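Local atomic coordinates of putative 2OG-Fe(II) oxygenase family protein (Caulobacter crescentus CB15, PDB entry 3OOX), a protein that probably acts as an iron(II)-dependent 2-oxoglutarate oxygenase, forming ethene from 2-oxoglutarate and oxidising L-arginine. Residues A[109-112]-A[113-116]; A[297-300]-A[301-305]. All coordinates share one frame; numbering follows the deposited sequence. Where two conformers were deposited one is given.

Interaction 1 (A[109-112]-A[113-116])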
# COMPACT_ATOMS: atom_id res chain seq x y z
N HIS A 109 -0.26 -9.52 -23.42
CA HIS A 109 -1.17 -8.58 -22.75
C HIS A 109 -0.97 -7.14 -23.27
O HIS A 109 0.18 -6.71 -23.45
CB HIS A 109 -0.95 -8.63 -21.25
CG HIS A 109 -2.08 -8.08 -20.47
ND1 HIS A 109 -2.36 -6.74 -20.40
CD2 HIS A 109 -3.03 -8.71 -19.72
CE1 HIS A 109 -3.44 -6.55 -19.66
NE2 HIS A 109 -3.87 -7.74 -19.24
N ARG A 110 -2.07 -6.42 -23.43
CA ARG A 110 -2.09 -5.06 -23.96
C ARG A 110 -1.34 -4.07 -23.07
O ARG A 110 -0.94 -3.01 -23.55
CB ARG A 110 -3.51 -4.56 -24.17
CG ARG A 110 -4.30 -4.32 -22.90
CD ARG A 110 -5.82 -4.23 -23.14
NE ARG A 110 -6.55 -3.83 -21.97
CZ ARG A 110 -6.89 -4.60 -20.95
NH1 ARG A 110 -6.59 -5.90 -20.99
NH2 ARG A 110 -7.57 -4.11 -19.89
N PHE A 111 -1.19 -4.38 -21.77
CA PHE A 111 -0.49 -3.48 -20.85
C PHE A 111 1.03 -3.64 -20.86
O PHE A 111 1.74 -2.84 -20.23
CB PHE A 111 -0.98 -3.62 -19.39
CG PHE A 111 -2.40 -3.23 -19.13
CD1 PHE A 111 -3.17 -2.46 -20.03
CD2 PHE A 111 -2.97 -3.61 -17.93
CE1 PHE A 111 -4.46 -2.13 -19.69
CE2 PHE A 111 -4.23 -3.29 -17.59
CZ PHE A 111 -5.00 -2.54 -18.46
N ARG A 112 1.56 -4.64 -21.57
CA ARG A 112 2.98 -4.86 -21.54
C ARG A 112 3.79 -3.66 -22.07
O ARG A 112 4.93 -3.46 -21.64
CB ARG A 112 3.35 -6.13 -22.31
CG ARG A 112 2.98 -7.38 -21.56
CD ARG A 112 3.27 -8.67 -22.35
NE ARG A 112 3.42 -9.70 -21.35
CZ ARG A 112 4.55 -9.91 -20.67
NH1 ARG A 112 5.67 -9.27 -20.99
NH2 ARG A 112 4.56 -10.80 -19.69
N ALA A 113 3.23 -2.88 -22.98
CA ALA A 113 3.95 -1.72 -23.50
C ALA A 113 4.27 -0.66 -22.45
O ALA A 113 5.21 0.12 -22.63
CB ALA A 113 3.18 -1.10 -24.65
N HIS A 114 3.53 -0.63 -21.33
CA HIS A 114 3.82 0.36 -20.28
C HIS A 114 4.04 -0.24 -18.89
O HIS A 114 4.42 0.48 -17.96
CB HIS A 114 2.76 1.44 -20.21
CG HIS A 114 1.48 0.97 -19.57
ND1 HIS A 114 0.53 0.25 -20.27
CD2 HIS A 114 0.97 1.14 -18.32
CE1 HIS A 114 -0.49 -0.03 -19.48
NE2 HIS A 114 -0.24 0.49 -18.29
N MSE A 115 3.84 -1.56 -18.74
CA MSE A 115 4.09 -2.26 -17.47
C MSE A 115 5.20 -3.26 -17.64
O MSE A 115 5.06 -4.27 -18.36
CB MSE A 115 2.81 -2.97 -17.00
CG MSE A 115 1.84 -2.02 -16.40
SE MSE A 115 0.09 -2.71 -16.01
CE MSE A 115 0.58 -4.18 -14.91
N ALA A 116 6.34 -2.96 -17.02
CA ALA A 116 7.52 -3.75 -17.23
C ALA A 116 7.46 -5.13 -16.57
O ALA A 116 6.83 -5.33 -15.52
CB ALA A 116 8.78 -2.97 -16.70
O HOH W 1 1.63 -4.27 -25.10
O HOH W 2 0.27 -0.75 -22.91

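Interaction 2 (A[297-300]-A[301-305]). With EDO (1,2-ethanediol), chain G.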
# COMPACT_ATOMS: atom_id res chain seq x y z
N THR A 297 -7.85 8.52 -17.21
CA THR A 297 -7.58 7.10 -16.99
C THR A 297 -6.68 6.95 -15.77
O THR A 297 -5.93 7.86 -15.43
CB THR A 297 -6.90 6.38 -18.15
OG1 THR A 297 -5.59 6.93 -18.38
CG2 THR A 297 -7.72 6.51 -19.46
N ALA A 298 -6.71 5.78 -15.14
CA ALA A 298 -5.83 5.54 -13.99
C ALA A 298 -4.37 5.73 -14.38
O ALA A 298 -3.57 6.33 -13.63
CB ALA A 298 -6.04 4.12 -13.45
N ASP A 299 -3.98 5.28 -15.58
CA ASP A 299 -2.58 5.43 -15.95
C ASP A 299 -2.21 6.89 -16.21
O ASP A 299 -1.09 7.31 -15.86
CB ASP A 299 -2.17 4.56 -17.14
CG ASP A 299 -0.67 4.47 -17.26
OD1 ASP A 299 -0.05 3.95 -16.29
OD2 ASP A 299 -0.14 4.99 -18.27
N GLU A 300 -3.10 7.66 -16.81
CA GLU A 300 -2.89 9.10 -17.02
C GLU A 300 -2.69 9.80 -15.67
O GLU A 300 -1.84 10.67 -15.52
CB GLU A 300 -4.10 9.73 -17.77
CG GLU A 300 -4.17 9.43 -19.31
CD GLU A 300 -5.55 9.64 -20.01
OE1 GLU A 300 -6.56 10.12 -19.42
OE2 GLU A 300 -5.62 9.33 -21.23
N PHE A 301 -3.53 9.43 -14.72
CA PHE A 301 -3.49 10.00 -13.36
C PHE A 301 -2.20 9.61 -12.65
O PHE A 301 -1.56 10.45 -12.02
CB PHE A 301 -4.69 9.52 -12.57
CG PHE A 301 -4.79 10.09 -11.17
CD1 PHE A 301 -5.27 11.34 -10.96
CD2 PHE A 301 -4.37 9.35 -10.08
CE1 PHE A 301 -5.39 11.85 -9.69
CE2 PHE A 301 -4.48 9.85 -8.79
CZ PHE A 301 -4.99 11.11 -8.61
N LEU A 302 -1.80 8.34 -12.81
CA LEU A 302 -0.55 7.86 -12.26
C LEU A 302 0.60 8.67 -12.80
O LEU A 302 1.44 9.15 -12.03
CB LEU A 302 -0.35 6.37 -12.60
CG LEU A 302 0.84 5.67 -11.97
CD1 LEU A 302 0.86 5.84 -10.45
CD2 LEU A 302 0.80 4.22 -12.37
N GLN A 303 0.65 8.83 -14.12
CA GLN A 303 1.75 9.57 -14.71
C GLN A 303 1.75 11.02 -14.23
O GLN A 303 2.83 11.58 -13.96
CB GLN A 303 1.66 9.55 -16.22
CG GLN A 303 1.94 8.20 -16.86
CD GLN A 303 1.88 8.29 -18.36
OE1 GLN A 303 2.59 9.10 -18.96
NE2 GLN A 303 1.02 7.49 -18.97
N GLN A 304 0.57 11.62 -14.14
CA GLN A 304 0.44 13.01 -13.67
C GLN A 304 0.94 13.13 -12.22
O GLN A 304 1.73 14.03 -11.92
CB GLN A 304 -1.02 13.49 -13.79
CG GLN A 304 -1.25 14.91 -13.23
CD GLN A 304 -2.71 15.23 -13.02
OE1 GLN A 304 -3.55 14.92 -13.86
NE2 GLN A 304 -3.02 15.90 -11.90
N ARG A 305 0.52 12.25 -11.32
CA ARG A 305 0.93 12.36 -9.91
C ARG A 305 2.44 12.17 -9.76
O ARG A 305 3.06 12.82 -8.89
CB ARG A 305 0.19 11.38 -9.00
CG ARG A 305 -1.31 11.65 -8.81
CD ARG A 305 -1.65 12.91 -7.95
NE ARG A 305 -1.28 12.81 -6.53
CZ ARG A 305 -0.53 13.71 -5.90
NH1 ARG A 305 -0.06 14.76 -6.56
NH2 ARG A 305 -0.25 13.57 -4.61
C1 EDO G . -7.55 17.01 -15.14
O1 EDO G . -8.55 15.98 -15.07
C2 EDO G . -6.77 17.09 -13.83
O2 EDO G . -6.08 15.86 -13.57

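Interaction 1 (A[109-112]-A[113-116])
Phe111 meets both His114 and Met115, a selenomethionine. The His114 ring turns its edge toward the Phe111 face in an offset edge-to-face pair, with centroids 5.4 Å apart and planes at 64°. The touching corner is His114 CE1, which comes to 3.6 Å from Phe111 CB. Met115 lies alongside, its SE 3.7 Å from Phe111 CD2, a Met-aromatic contact made obliquely to the ring. His114 CG sits between its backbone N and carbonyl carbon (chi1 75°), which lays the imidazole back alongside Phe111. The Phe111 carbonyl holds the bend in the chain: O accepts from His114 N at 3.0 Å, met from above the carbonyl plane, and from Met115 N at 2.9 Å, almost in line with C=O. A water joins Arg110 O to His114 ND1, lying in the imidazole plane 2.8 Å from ND1. The other imidazole nitrogen, NE2, bonds to Ser273, so the ring is held at two points on its rim. On the opposite side of the Phe111 ring from His114 and the selenium, His109 CE1 lies over the rim; His109 ND1 accepts from Phe111 N at 3.0 Å, in the imidazole plane. With an alanine here, the His114 ring and the selenium would probably lose the surface they lie against, leaving a gap between them and His109. Farther out, Arg110 and Arg112 reach Asp274 and Asp117 in salt bridges. Bonds from Phe111 O to the third and fourth residues on close a tight turn, type I by its backbone angles, in the loop linking strand 97-101 to helix 127-152.

Interaction 2 (A[297-300]-A[301-305])
Four successive backbone bonds, from Phe301 N to Thr297 O (3.0 Å) through to Gln304 N to Glu300 O (2.9 Å), wind the first turns of helix 298-309. A capping box starts it. Thr297, at the N-cap, accepts from Glu300 N through OG1 at 3.0 Å; in return, in the conformer given, Glu300 takes Thr297 N on OE1, from above the carboxylate plane, a half of the box that its second conformer need not share. Asp299 and Gln303, one turn apart, supply the side-chain bond across the contact: Gln303 NE2 gives to Asp299 OD2 at 2.8 Å. The approach is from above the carboxylate, and the carboxylate and amide planes stand 53° apart, so the groups meet at a slant. Asp299 CG is anti to its own N (chi1 -165°), which brings the carboxylate up the helix to Gln303; the Gln303 chain, extended beyond CG, comes back over the Asp299 carbonyl, its CG 3.3 Å from Asp299 O. Asp299 OD1 also lies 4.0 Å from Leu302 CD2, a looser contact. The apolar residues pack the helix onto the protein: Phe301 and Leu302 both rest on Met234 of helix 233-238, and Ala298 on Phe271. Gln304 meets a 1,2-ethanediol, probably from the crystallisation liquor and also bonded by Arg237 NH2; the diol O2 donates to Gln304 OE1 at 2.7 Å.

How the interactions relate
The turn at 109-116 and the helix start at 297-305 are far apart in the chain, yet touch in the fold: His114 CD2 packs 3.6 Å from Asp299 OD1, although the two centres are about 15 Å apart. Residues 273-275 serve both contacts. Ser273, already a partner of the imidazole in interaction 1, makes a backbone hydrogen bond with Asp299 in interaction 2; Asp274 touches Phe111, and Tyr275 makes a backbone hydrogen bond with Ala298. No metal or 2-oxoglutarate is among the groups bound at either contact. The side chain of His114 lies about 5 Å from a bound 1,2-ethanediol, distinct from the one in interaction 2.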